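Local coordinates for protein glutathione synthetase-like effector 30 (Gpa-GSS30-apo) (Globodera pallida, PDB 5OET) that is a glutathione synthetase-like effector of a plant-parasitic nematode, from a family whose housekeeping members join gamma-glutamylcysteine to glycine at the cost of ATP, at residues 100-103 against 104-108; 331-334 against 335-339; 266-269 against 270-273; 348-351 against 352-355. One frame throughout, in Å; residues are numbered along the deposited sequence.

In the fold
Contacts 1, 3, 2 and 4 follow one another along the chain in that order; none nests in or crosses another, and each closes only a turn or two of backbone. Contact 1 lies in helix 98-119, which packs on strands 160-173, 179-188 and 469-484 of the large mixed sheet. Contact 3 ends helix 259-270, where the chain turns toward strand 279-283 and a second subunit is met. Contact 2 takes the chain from helix 325-331 into strand 336-337 of the six-stranded mixed sheet that also holds strand 279-283. Contact 4 spans the short helix 349-354, between helix 98-119 and the four-stranded antiparallel sheet, about 36 Å from contact 3, centre to centre.

Contact 1 of 4, residues 100-103 against 104-108; sequences LFQQ and AVDVQ
Ala104 sits one turn on from Leu100, and its amide N donates to Leu100 O at 2.8 Å. The small methyl group adds a glancing touch, with Ala104 CB 3.6 Å from that same Leu100 O. The methyl also meets Leu475, Ile477 and Leu181, so this residue marks the stripe of helix 98-119 that lies down on the large mixed sheet. Helix-on-sheet packing of this kind gives the segment two unlike sides, and the neighbouring residues divide between them. Gln103 is turned away from the following turn: its CG stands trans to the backbone N (chi1 -164°), and the chain then runs extended until it reaches Lys379 and Val380 of helix 373-380. What Gln103 gives the next turn is mostly backbone, and even there the bond from Val107 N to Gln103 O is weak, 3.3 Å long. Gln102 is on the solvent side. Its carbonyl O takes the N-H of Asp106 at 2.8 Å, while the bent aliphatic part of the side chain passes the carboxylate, Gln102 CG lying 3.6 Å from Asp106 OD2. Phe101 is on the buried side, against Leu475, and accepts a nearly straight bond from Val105 N to its O at 2.9 Å. Its ring receives a CH-pi contact over one face, Val105 CG2 standing 3.9 Å from the Phe101 ring centroid and displaced toward the rim, while His498 makes an edge-to-face contact with the same ring.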
ATOM      1  N   LEU A 100     -18.799  -9.133  24.301  1.00 52.84           N
ATOM      2  CA  LEU A 100     -17.452  -9.619  24.639  1.00 50.52           C
ATOM      3  C   LEU A 100     -16.340  -8.716  24.078  1.00 48.56           C
ATOM      4  O   LEU A 100     -15.312  -8.507  24.715  1.00 47.67           O
ATOM      5  CB  LEU A 100     -17.257 -11.067  24.163  1.00 49.04           C
ATOM      6  CG  LEU A 100     -18.313 -12.099  24.577  1.00 50.06           C
ATOM      7  CD1 LEU A 100     -17.800 -13.492  24.251  1.00 49.81           C
ATOM      8  CD2 LEU A 100     -18.725 -11.992  26.032  1.00 51.32           C
ATOM      9  N   PHE A 101     -16.547  -8.196  22.877  1.00 48.17           N
ATOM     10  CA  PHE A 101     -15.635  -7.230  22.303  1.00 46.90           C
ATOM     11  C   PHE A 101     -15.579  -5.990  23.169  1.00 47.64           C
ATOM     12  O   PHE A 101     -14.504  -5.480  23.440  1.00 48.54           O
ATOM     13  CB  PHE A 101     -16.068  -6.854  20.889  1.00 46.07           C
ATOM     14  CG  PHE A 101     -15.245  -5.767  20.274  1.00 45.24           C
ATOM     15  CD1 PHE A 101     -14.106  -6.074  19.545  1.00 44.17           C
ATOM     16  CD2 PHE A 101     -15.605  -4.421  20.423  1.00 46.14           C
ATOM     17  CE1 PHE A 101     -13.343  -5.069  18.959  1.00 43.48           C
ATOM     18  CE2 PHE A 101     -14.836  -3.413  19.844  1.00 45.43           C
ATOM     19  CZ  PHE A 101     -13.705  -3.743  19.110  1.00 43.73           C
ATOM     20  N   GLN A 102     -16.731  -5.495  23.589  1.00 49.41           N
ATOM     21  CA  GLN A 102     -16.762  -4.349  24.478  1.00 51.09           C
ATOM     22  C   GLN A 102     -16.112  -4.701  25.826  1.00 50.99           C
ATOM     23  O   GLN A 102     -15.375  -3.913  26.378  1.00 51.53           O
ATOM     24  CB  GLN A 102     -18.198  -3.818  24.641  1.00 54.42           C
ATOM     25  CG  GLN A 102     -18.313  -2.345  25.015  1.00 56.95           C
ATOM     26  CD  GLN A 102     -17.443  -1.436  24.147  1.00 58.72           C
ATOM     27  OE1 GLN A 102     -16.756  -0.548  24.668  1.00 61.91           O
ATOM     28  NE2 GLN A 102     -17.423  -1.686  22.825  1.00 57.45           N
ATOM     29  N   GLN A 103     -16.347  -5.904  26.323  1.00 51.29           N
ATOM     30  CA  GLN A 103     -15.712  -6.377  27.545  1.00 51.07           C
ATOM     31  C   GLN A 103     -14.179  -6.389  27.411  1.00 51.23           C
ATOM     32  O   GLN A 103     -13.474  -6.004  28.367  1.00 53.42           O
ATOM     33  CB  GLN A 103     -16.236  -7.773  27.906  1.00 51.63           C
ATOM     34  CG  GLN A 103     -15.972  -8.226  29.324  1.00 52.62           C
ATOM     35  CD  GLN A 103     -16.268  -9.702  29.537  1.00 53.24           C
ATOM     36  OE1 GLN A 103     -17.079 -10.313  28.821  1.00 54.39           O
ATOM     37  NE2 GLN A 103     -15.615 -10.287  30.543  1.00 52.85           N
ATOM     38  N   ALA A 104     -13.659  -6.808  26.256  1.00 49.29           N
ATOM     39  CA  ALA A 104     -12.206  -6.803  26.024  1.00 49.65           C
ATOM     40  C   ALA A 104     -11.603  -5.390  25.876  1.00 49.82           C
ATOM     41  O   ALA A 104     -10.534  -5.083  26.414  1.00 51.07           O
ATOM     42  CB  ALA A 104     -11.865  -7.619  24.792  1.00 49.05           C
ATOM     43  N   VAL A 105     -12.283  -4.550  25.110  1.00 50.10           N
ATOM     44  CA  VAL A 105     -11.887  -3.163  24.952  1.00 49.13           C
ATOM     45  C   VAL A 105     -11.893  -2.445  26.291  1.00 50.42           C
ATOM     46  O   VAL A 105     -10.956  -1.738  26.576  1.00 50.07           O
ATOM     47  CB  VAL A 105     -12.799  -2.436  23.941  1.00 49.02           C
ATOM     48  CG1 VAL A 105     -12.672  -0.918  24.047  1.00 49.15           C
ATOM     49  CG2 VAL A 105     -12.473  -2.917  22.534  1.00 47.82           C
ATOM     50  N   ASP A 106     -12.933  -2.645  27.099  1.00 53.61           N
ATOM     51  CA  ASP A 106     -13.092  -1.927  28.368  1.00 57.11           C
ATOM     52  C   ASP A 106     -12.046  -2.271  29.436  1.00 55.82           C
ATOM     53  O   ASP A 106     -11.728  -1.429  30.270  1.00 57.02           O
ATOM     54  CB  ASP A 106     -14.498  -2.162  28.966  1.00 62.44           C
ATOM     55  CG  ASP A 106     -15.617  -1.454  28.186  1.00 66.28           C
ATOM     56  OD1 ASP A 106     -15.338  -0.411  27.534  1.00 70.10           O
ATOM     57  OD2 ASP A 106     -16.780  -1.955  28.221  1.00 68.28           O
ATOM     58  N   VAL A 107     -11.530  -3.499  29.420  1.00 53.73           N
ATOM     59  CA  VAL A 107     -10.618  -3.959  30.470  1.00 52.56           C
ATOM     60  C   VAL A 107      -9.146  -3.607  30.173  1.00 51.90           C
ATOM     61  O   VAL A 107      -8.266  -3.776  31.039  1.00 50.67           O
ATOM     62  CB  VAL A 107     -10.817  -5.471  30.749  1.00 52.17           C
ATOM     63  CG1 VAL A 107     -10.157  -6.352  29.689  1.00 50.55           C
ATOM     64  CG2 VAL A 107     -10.333  -5.826  32.140  1.00 52.37           C
ATOM     65  N   GLN A 108      -8.882  -3.093  28.966  1.00 51.95           N
ATOM     66  CA  GLN A 108      -7.512  -2.810  28.531  1.00 50.50           C
ATOM     67  C   GLN A 108      -6.810  -1.809  29.426  1.00 50.99           C
ATOM     68  O   GLN A 108      -5.664  -2.018  29.776  1.00 51.08           O
ATOM     69  CB  GLN A 108      -7.462  -2.333  27.066  1.00 49.81           C
ATOM     70  CG  GLN A 108      -6.074  -2.435  26.431  1.00 49.31           C
ATOM     71  CD  GLN A 108      -5.477  -3.851  26.486  1.00 50.17           C
ATOM     72  OE1 GLN A 108      -4.260  -4.015  26.449  1.00 50.61           O
ATOM     73  NE2 GLN A 108      -6.338  -4.883  26.576  1.00 52.74           N
TER

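Contact 2 of 4, residues 331-334 against 335-339; sequences DHST and AIKTP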
ATOM      1  N   ASP A 331      19.592  -0.186  27.460  1.00 65.96           N
ATOM      2  CA  ASP A 331      18.635  -0.229  28.571  1.00 64.49           C
ATOM      3  C   ASP A 331      19.080   0.609  29.777  1.00 62.54           C
ATOM      4  O   ASP A 331      18.238   1.207  30.449  1.00 62.56           O
ATOM      5  CB  ASP A 331      18.355  -1.680  29.011  1.00 66.48           C
ATOM      6  CG  ASP A 331      16.937  -1.865  29.546  1.00 66.70           C
ATOM      7  OD1 ASP A 331      16.693  -1.605  30.744  1.00 67.82           O
ATOM      8  OD2 ASP A 331      16.060  -2.264  28.748  1.00 66.63           O
ATOM      9  N   HIS A 332      20.389   0.648  30.035  1.00 59.59           N
ATOM     10  CA  HIS A 332      20.964   1.464  31.110  1.00 58.47           C
ATOM     11  C   HIS A 332      21.516   2.776  30.518  1.00 56.73           C
ATOM     12  O   HIS A 332      22.713   3.025  30.479  1.00 57.93           O
ATOM     13  CB  HIS A 332      22.027   0.658  31.871  1.00 59.73           C
ATOM     14  CG  HIS A 332      22.222   1.106  33.286  1.00 60.96           C
ATOM     15  ND1 HIS A 332      23.452   1.123  33.915  1.00 62.68           N
ATOM     16  CD2 HIS A 332      21.319   1.499  34.218  1.00 61.82           C
ATOM     17  CE1 HIS A 332      23.291   1.483  35.178  1.00 64.08           C
ATOM     18  NE2 HIS A 332      22.011   1.749  35.379  1.00 63.83           N
ATOM     19  N   SER A 333      20.601   3.602  30.033  1.00 53.42           N
ATOM     20  CA  SER A 333      20.921   4.878  29.420  1.00 52.37           C
ATOM     21  C   SER A 333      19.694   5.753  29.542  1.00 50.48           C
ATOM     22  O   SER A 333      18.633   5.258  29.903  1.00 49.12           O
ATOM     23  CB  SER A 333      21.248   4.699  27.945  1.00 51.86           C
ATOM     24  OG  SER A 333      20.058   4.565  27.189  1.00 50.16           O
ATOM     25  N   THR A 334      19.806   7.030  29.185  1.00 48.87           N
ATOM     26  CA  THR A 334      18.693   7.936  29.392  1.00 47.80           C
ATOM     27  C   THR A 334      17.583   7.840  28.339  1.00 47.21           C
ATOM     28  O   THR A 334      16.537   8.458  28.514  1.00 47.76           O
ATOM     29  CB  THR A 334      19.153   9.384  29.527  1.00 48.53           C
ATOM     30  OG1 THR A 334      19.666   9.855  28.274  1.00 47.85           O
ATOM     31  CG2 THR A 334      20.203   9.492  30.662  1.00 49.61           C
ATOM     32  N   ALA A 335      17.774   7.080  27.260  1.00 46.50           N
ATOM     33  CA  ALA A 335      16.724   6.942  26.255  1.00 46.19           C
ATOM     34  C   ALA A 335      15.495   6.259  26.854  1.00 46.14           C
ATOM     35  O   ALA A 335      15.618   5.383  27.716  1.00 45.96           O
ATOM     36  CB  ALA A 335      17.226   6.158  25.045  1.00 46.02           C
ATOM     37  N   ILE A 336      14.308   6.674  26.415  1.00 45.72           N
ATOM     38  CA  ILE A 336      13.094   5.998  26.815  1.00 45.10           C
ATOM     39  C   ILE A 336      13.052   4.681  26.041  1.00 45.41           C
ATOM     40  O   ILE A 336      13.268   4.668  24.842  1.00 44.47           O
ATOM     41  CB  ILE A 336      11.854   6.849  26.540  1.00 44.05           C
ATOM     42  CG1 ILE A 336      11.917   8.132  27.370  1.00 44.78           C
ATOM     43  CG2 ILE A 336      10.591   6.061  26.870  1.00 43.14           C
ATOM     44  CD1 ILE A 336      10.813   9.122  27.046  1.00 44.55           C
ATOM     45  N   LYS A 337      12.827   3.575  26.750  1.00 47.51           N
ATOM     46  CA  LYS A 337      12.716   2.237  26.150  1.00 48.21           C
ATOM     47  C   LYS A 337      11.250   1.877  26.004  1.00 49.02           C
ATOM     48  O   LYS A 337      10.386   2.481  26.647  1.00 49.46           O
ATOM     49  CB  LYS A 337      13.426   1.178  26.999  1.00 49.46           C
ATOM     50  CG  LYS A 337      14.904   0.987  26.676  1.00 51.18           C
ATOM     51  CD  LYS A 337      15.758   2.159  27.114  1.00 52.73           C
ATOM     52  CE  LYS A 337      15.771   2.328  28.622  1.00 53.62           C
ATOM     53  NZ  LYS A 337      16.796   3.323  29.044  1.00 55.51           N
ATOM     54  N   THR A 338      10.982   0.872  25.169  1.00 52.20           N
ATOM     55  CA  THR A 338       9.624   0.600  24.647  1.00 53.10           C
ATOM     56  C   THR A 338       9.271  -0.902  24.615  1.00 51.35           C
ATOM     57  O   THR A 338       9.069  -1.442  23.530  1.00 53.69           O
ATOM     58  CB  THR A 338       9.498   1.137  23.192  1.00 54.56           C
ATOM     59  OG1 THR A 338      10.375   0.387  22.334  1.00 54.43           O
ATOM     60  CG2 THR A 338       9.832   2.656  23.093  1.00 54.91           C
ATOM     61  N   PRO A 339       9.188  -1.588  25.753  1.00 48.74           N
ATOM     62  CA  PRO A 339       9.428  -1.039  27.065  1.00 48.58           C
ATOM     63  C   PRO A 339      10.778  -1.512  27.571  1.00 46.40           C
ATOM     64  O   PRO A 339      11.429  -2.311  26.914  1.00 45.27           O
ATOM     65  CB  PRO A 339       8.285  -1.658  27.883  1.00 49.28           C
ATOM     66  CG  PRO A 339       8.065  -2.992  27.250  1.00 49.07           C
ATOM     67  CD  PRO A 339       8.646  -2.951  25.859  1.00 48.78           C
TER
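Lys337 reaches back to Asp331 and puts its ammonium group among the carbonyls where helix 325-331 comes to an end. The side chain doubles back to do this, bent at chi2 (71°) and again at chi3 (65°), so that NZ comes back to the carbonyl of Ala335, two residues earlier. Lys337 NZ donates to Ala335 O at 2.7 Å, in the plane of that carbonyl. The bond from Lys337 NZ to Asp331 O, 2.9 Å, arrives differently, from well above the carbonyl plane, and Ile330 O adds a weak third partner. Ser333 O is also close, at 2.8 Å from Lys337 NZ, but its angle is too poor for a bond. The lysine's presumed positive charge is therefore probably met largely by main-chain oxygens. The carboxylate of Asp331 is not its counterpart, since Asp331 OD1 stays 5.2 Å from Lys337 NZ and OD2 accepts instead from Tyr341 N; it touches the lysine only at CG, 4.0 Å from Asp331 OD2. On the other flank Ser333 OG bonds to Ile330 O and takes a weak bond from Ala335 N at 3.4 Å, a loose ST turn. Asp331 and Thr334 are on the more open side, both partly exposed; the methyl of Ala335, by contrast, is buried and leans on Val311. Ile336 then exchanges backbone bonds with Ala309 and Val311, setting strand 336-337 parallel to strand 306-314. Helix 325-331 lies between those two strands in the chain, and the arrangement is the helix-to-strand return of a beta-alpha-beta crossover.

Contact 3 of 4, residues 266-269 against 270-273; sequences THQL and ESIS
Gln268 O is held by three donors from the two residues that follow Glu270. The hydroxyl of Ser271 gives the shortest of these bonds, Ser271 OG to Gln268 O at 3.1 Å; Ser271 N and Ile272 N add weak ones to that oxygen. The hydroxyl reaches it because OG lies between the backbone N and the carbonyl carbon of Ser271 (chi1 65°), folded back over the last turn. Ile272 N is shared with a second acceptor, since it also makes a weak bond to Leu269 O at 3.4 Å. Beside this fork Ile272 CG2 packs against Gln268 O, 3.4 Å away. The last sound helical bond comes earlier, from Glu270 N to Thr266 O at 3.1 Å, and it is close to straight (166°). Glu270 then lays its extended chain back along this turn, CG 3.3 Å from Thr266 O. Its carboxylate ends at the edge of the His267 ring, Glu270 OE2 being 4.4 Å from His267 CD2, yet its strong partner is Arg206 of the second subunit, in a salt bridge. The imidazole of His267 also meets that subunit, edge-to-face with its Trp57. Gln268 points elsewhere, its OE1 bonded to the hydroxyl of Thr227, and Leu269 is buried against Tyr234, Ile247 and Cys279. Helix 259-270 thus gives way to a type I beta turn, Glu270 to Ser273, on the way to strand 279-283; since that strand runs parallel to strand 246-251, the turn belongs to a beta-alpha-beta crossover whose helix meets the second subunit through His267 and Glu270.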
ATOM      1  N   THR A 266       5.705   5.607  11.200  1.00 40.11           N
ATOM      2  CA  THR A 266       6.320   6.894  10.910  1.00 40.63           C
ATOM      3  C   THR A 266       5.514   7.703   9.914  1.00 40.98           C
ATOM      4  O   THR A 266       5.563   8.925   9.950  1.00 42.60           O
ATOM      5  CB  THR A 266       7.761   6.783  10.359  1.00 40.84           C
ATOM      6  OG1 THR A 266       7.745   6.185   9.053  1.00 39.87           O
ATOM      7  CG2 THR A 266       8.652   5.983  11.308  1.00 40.86           C
ATOM      8  N   HIS A 267       4.778   7.044   9.026  1.00 41.28           N
ATOM      9  CA  HIS A 267       3.918   7.776   8.083  1.00 41.46           C
ATOM     10  C   HIS A 267       2.810   8.476   8.864  1.00 42.08           C
ATOM     11  O   HIS A 267       2.411   9.570   8.499  1.00 42.58           O
ATOM     12  CB  HIS A 267       3.334   6.894   6.987  1.00 40.38           C
ATOM     13  CG  HIS A 267       4.356   6.116   6.221  1.00 41.32           C
ATOM     14  ND1 HIS A 267       4.062   4.928   5.583  1.00 43.01           N
ATOM     15  CD2 HIS A 267       5.675   6.334   6.021  1.00 41.45           C
ATOM     16  CE1 HIS A 267       5.156   4.454   5.011  1.00 42.93           C
ATOM     17  NE2 HIS A 267       6.149   5.287   5.267  1.00 42.23           N
ATOM     18  N   GLN A 268       2.352   7.870   9.957  1.00 42.53           N
ATOM     19  CA  GLN A 268       1.397   8.540  10.841  1.00 44.24           C
ATOM     20  C   GLN A 268       2.028   9.623  11.722  1.00 45.67           C
ATOM     21  O   GLN A 268       1.409  10.650  11.973  1.00 45.94           O
ATOM     22  CB  GLN A 268       0.636   7.523  11.698  1.00 43.86           C
ATOM     23  CG  GLN A 268      -0.355   6.675  10.911  1.00 44.07           C
ATOM     24  CD  GLN A 268      -1.384   7.514  10.187  1.00 45.17           C
ATOM     25  OE1 GLN A 268      -2.061   8.347  10.794  1.00 47.12           O
ATOM     26  NE2 GLN A 268      -1.478   7.333   8.876  1.00 45.26           N
ATOM     27  N   LEU A 269       3.241   9.385  12.202  1.00 47.61           N
ATOM     28  CA  LEU A 269       3.964  10.349  13.052  1.00 49.76           C
ATOM     29  C   LEU A 269       4.207  11.684  12.340  1.00 52.25           C
ATOM     30  O   LEU A 269       4.068  12.733  12.946  1.00 50.99           O
ATOM     31  CB  LEU A 269       5.290   9.752  13.514  1.00 49.94           C
ATOM     32  CG  LEU A 269       6.134  10.512  14.530  1.00 51.08           C
ATOM     33  CD1 LEU A 269       5.362  10.765  15.812  1.00 52.13           C
ATOM     34  CD2 LEU A 269       7.407   9.737  14.857  1.00 50.57           C
ATOM     35  N   GLU A 270       4.547  11.622  11.050  1.00 54.65           N
ATOM     36  CA  GLU A 270       4.686  12.807  10.187  1.00 56.05           C
ATOM     37  C   GLU A 270       3.451  13.696  10.119  1.00 60.39           C
ATOM     38  O   GLU A 270       3.552  14.902  10.196  1.00 66.12           O
ATOM     39  CB  GLU A 270       4.980  12.363   8.759  1.00 55.13           C
ATOM     40  CG  GLU A 270       6.372  11.793   8.555  1.00 54.92           C
ATOM     41  CD  GLU A 270       6.490  10.941   7.310  1.00 53.16           C
ATOM     42  OE1 GLU A 270       5.636  11.060   6.406  1.00 53.55           O
ATOM     43  OE2 GLU A 270       7.460  10.165   7.220  1.00 51.66           O
ATOM     44  N   SER A 271       2.287  13.100   9.933  1.00 63.87           N
ATOM     45  CA  SER A 271       1.052  13.862   9.776  1.00 67.32           C
ATOM     46  C   SER A 271       0.368  14.269  11.104  1.00 68.84           C
ATOM     47  O   SER A 271      -0.692  14.873  11.068  1.00 69.46           O
ATOM     48  CB  SER A 271       0.082  13.046   8.930  1.00 68.68           C
ATOM     49  OG  SER A 271      -0.287  11.872   9.632  1.00 69.09           O
ATOM     50  N   ILE A 272       0.938  13.922  12.260  1.00 70.82           N
ATOM     51  CA  ILE A 272       0.447  14.431  13.553  1.00 71.56           C
ATOM     52  C   ILE A 272       1.441  15.397  14.205  1.00 74.25           C
ATOM     53  O   ILE A 272       1.411  15.578  15.424  1.00 78.38           O
ATOM     54  CB  ILE A 272       0.039  13.287  14.541  1.00 70.02           C
ATOM     55  CG1 ILE A 272       1.249  12.534  15.119  1.00 68.33           C
ATOM     56  CG2 ILE A 272      -0.925  12.308  13.872  1.00 69.59           C
ATOM     57  CD1 ILE A 272       0.877  11.530  16.202  1.00 67.60           C
ATOM     58  N   SER A 273       2.302  16.031  13.403  1.00 73.46           N
ATOM     59  CA  SER A 273       3.204  17.070  13.912  1.00 73.16           C
ATOM     60  C   SER A 273       3.648  18.045  12.809  1.00 73.28           C
ATOM     61  O   SER A 273       3.484  17.738  11.631  1.00 70.81           O
ATOM     62  CB  SER A 273       4.421  16.410  14.554  1.00 72.98           C
ATOM     63  OG  SER A 273       5.045  17.337  15.433  1.00 76.03           O
TER

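Contact 4 of 4, residues 348-351 against 352-355; sequences TKRM and QQVF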
ATOM      1  N   THR A 348       6.133 -13.008  31.367  1.00 44.26           N
ATOM      2  CA  THR A 348       6.254 -14.445  31.249  1.00 45.57           C
ATOM      3  C   THR A 348       4.881 -15.050  31.459  1.00 47.24           C
ATOM      4  O   THR A 348       3.988 -14.438  32.053  1.00 48.61           O
ATOM      5  CB  THR A 348       7.240 -15.062  32.276  1.00 45.79           C
ATOM      6  OG1 THR A 348       6.757 -14.868  33.616  1.00 45.06           O
ATOM      7  CG2 THR A 348       8.643 -14.468  32.114  1.00 44.76           C
ATOM      8  N   LYS A 349       4.719 -16.263  30.967  1.00 48.93           N
ATOM      9  CA  LYS A 349       3.475 -16.993  31.146  1.00 49.47           C
ATOM     10  C   LYS A 349       3.374 -17.486  32.581  1.00 49.01           C
ATOM     11  O   LYS A 349       2.279 -17.711  33.066  1.00 49.83           O
ATOM     12  CB  LYS A 349       3.385 -18.162  30.170  1.00 51.61           C
ATOM     13  CG  LYS A 349       2.016 -18.382  29.551  1.00 53.97           C
ATOM     14  CD  LYS A 349       2.191 -18.966  28.159  1.00 55.93           C
ATOM     15  CE  LYS A 349       2.708 -17.927  27.161  1.00 55.00           C
ATOM     16  NZ  LYS A 349       3.754 -18.550  26.310  1.00 55.46           N
ATOM     17  N   ARG A 350       4.513 -17.672  33.241  1.00 48.37           N
ATOM     18  CA  ARG A 350       4.554 -17.918  34.682  1.00 49.09           C
ATOM     19  C   ARG A 350       3.795 -16.834  35.470  1.00 49.28           C
ATOM     20  O   ARG A 350       2.999 -17.122  36.344  1.00 50.18           O
ATOM     21  CB  ARG A 350       6.013 -17.996  35.137  1.00 48.64           C
ATOM     22  CG  ARG A 350       6.272 -18.024  36.639  1.00 49.06           C
ATOM     23  CD  ARG A 350       5.506 -19.121  37.325  1.00 50.08           C
ATOM     24  NE  ARG A 350       5.724 -19.097  38.765  1.00 51.03           N
ATOM     25  CZ  ARG A 350       5.091 -19.869  39.647  1.00 51.34           C
ATOM     26  NH1 ARG A 350       4.177 -20.733  39.257  1.00 51.18           N
ATOM     27  NH2 ARG A 350       5.379 -19.773  40.935  1.00 52.46           N
ATOM     28  N   MET A 351       4.053 -15.591  35.119  1.00 49.62           N
ATOM     29  CA  MET A 351       3.493 -14.436  35.798  1.00 50.48           C
ATOM     30  C   MET A 351       2.021 -14.309  35.531  1.00 49.03           C
ATOM     31  O   MET A 351       1.261 -13.925  36.392  1.00 48.95           O
ATOM     32  CB  MET A 351       4.196 -13.175  35.282  1.00 52.52           C
ATOM     33  CG  MET A 351       3.866 -11.901  36.030  1.00 54.31           C
ATOM     34  SD  MET A 351       4.624 -11.941  37.639  1.00 58.41           S
ATOM     35  CE  MET A 351       3.287 -12.505  38.708  1.00 59.81           C
ATOM     36  N   GLN A 352       1.633 -14.607  34.301  1.00 49.01           N
ATOM     37  CA  GLN A 352       0.238 -14.569  33.909  1.00 48.96           C
ATOM     38  C   GLN A 352      -0.535 -15.611  34.701  1.00 50.52           C
ATOM     39  O   GLN A 352      -1.636 -15.354  35.185  1.00 51.68           O
ATOM     40  CB  GLN A 352       0.121 -14.800  32.408  1.00 48.20           C
ATOM     41  CG  GLN A 352       0.730 -13.664  31.581  1.00 46.94           C
ATOM     42  CD  GLN A 352       0.810 -13.992  30.105  1.00 46.29           C
ATOM     43  OE1 GLN A 352      -0.184 -14.347  29.483  1.00 45.91           O
ATOM     44  NE2 GLN A 352       1.999 -13.860  29.533  1.00 45.73           N
ATOM     45  N   GLN A 353       0.076 -16.778  34.859  1.00 51.62           N
ATOM     46  CA  GLN A 353      -0.471 -17.843  35.689  1.00 53.63           C
ATOM     47  C   GLN A 353      -0.474 -17.443  37.160  1.00 53.33           C
ATOM     48  O   GLN A 353      -1.430 -17.740  37.867  1.00 53.02           O
ATOM     49  CB  GLN A 353       0.308 -19.150  35.460  1.00 55.72           C
ATOM     50  CG  GLN A 353      -0.173 -20.359  36.252  1.00 58.35           C
ATOM     51  CD  GLN A 353       0.731 -20.718  37.415  1.00 60.27           C
ATOM     52  OE1 GLN A 353       1.949 -20.780  37.270  1.00 62.36           O
ATOM     53  NE2 GLN A 353       0.138 -20.962  38.577  1.00 62.95           N
ATOM     54  N   VAL A 354       0.576 -16.763  37.619  1.00 52.56           N
ATOM     55  CA  VAL A 354       0.618 -16.253  39.003  1.00 53.05           C
ATOM     56  C   VAL A 354      -0.491 -15.233  39.283  1.00 52.34           C
ATOM     57  O   VAL A 354      -1.013 -15.212  40.377  1.00 53.50           O
ATOM     58  CB  VAL A 354       2.021 -15.706  39.396  1.00 52.62           C
ATOM     59  CG1 VAL A 354       1.989 -14.953  40.731  1.00 53.70           C
ATOM     60  CG2 VAL A 354       3.040 -16.842  39.482  1.00 53.17           C
ATOM     61  N   PHE A 355      -0.878 -14.422  38.305  1.00 51.22           N
ATOM     62  CA  PHE A 355      -1.979 -13.460  38.508  1.00 52.08           C
ATOM     63  C   PHE A 355      -3.366 -14.094  38.681  1.00 53.33           C
ATOM     64  O   PHE A 355      -4.283 -13.412  39.110  1.00 52.65           O
ATOM     65  CB  PHE A 355      -2.035 -12.413  37.376  1.00 50.88           C
ATOM     66  CG  PHE A 355      -0.984 -11.335  37.493  1.00 50.10           C
ATOM     67  CD1 PHE A 355      -0.818 -10.630  38.668  1.00 50.47           C
ATOM     68  CD2 PHE A 355      -0.172 -11.027  36.429  1.00 49.05           C
ATOM     69  CE1 PHE A 355       0.138  -9.650  38.770  1.00 50.52           C
ATOM     70  CE2 PHE A 355       0.789 -10.034  36.529  1.00 48.58           C
ATOM     71  CZ  PHE A 355       0.946  -9.346  37.696  1.00 48.85           C
TER
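Met351 is brought onto Phe355 by its torsions: CG is trans to the backbone N (chi1 -172°), and bends at chi2 (71°) and chi3 then curl the thioether along the helix. As a result Met351 CE hangs over the centre of the ring, 4.1 Å from the Phe355 ring centroid. SD stands obliquely above the same face, completing a Met-aromatic contact, while Met351 CG approaches the ring rim at CE2 of Phe355, 3.6 Å away. The methyl also wedges against Val354, Met351 CE lying 3.4 Å from Val354 CG1. Tyr115 of helix 98-119 meets the Phe355 ring edge-to-face, and Phe124 and Leu125 close in on Met351. The other branch of Val354, CG2, sits 3.5 Å above the plane of the Arg350 guanidinium, over its middle. Gln353 OE1 lies at the guanidinium edge, taking a weak bond from Arg350 NH1 at 3.0 Å; NE donates to Ala128 O. Gln353 NE2 meanwhile bonds to Gly384 O, so its amide links the arginine, weakly, to the start of strand 384-386. At the front of the helix Thr348 is the N-cap, its OG1 accepting from Met351 N at 3.2 Å. Gln352 NE2 folds back weakly on Thr348 O (3.3 Å) and holds Glu185 OE2 more firmly. Arg350 is thus bonded here to neutral oxygens, with a methyl on one face; its charge is probably spread over these carbonyl dipoles, and the two bonds, one of them weak, probably help hold the guanidinium in place.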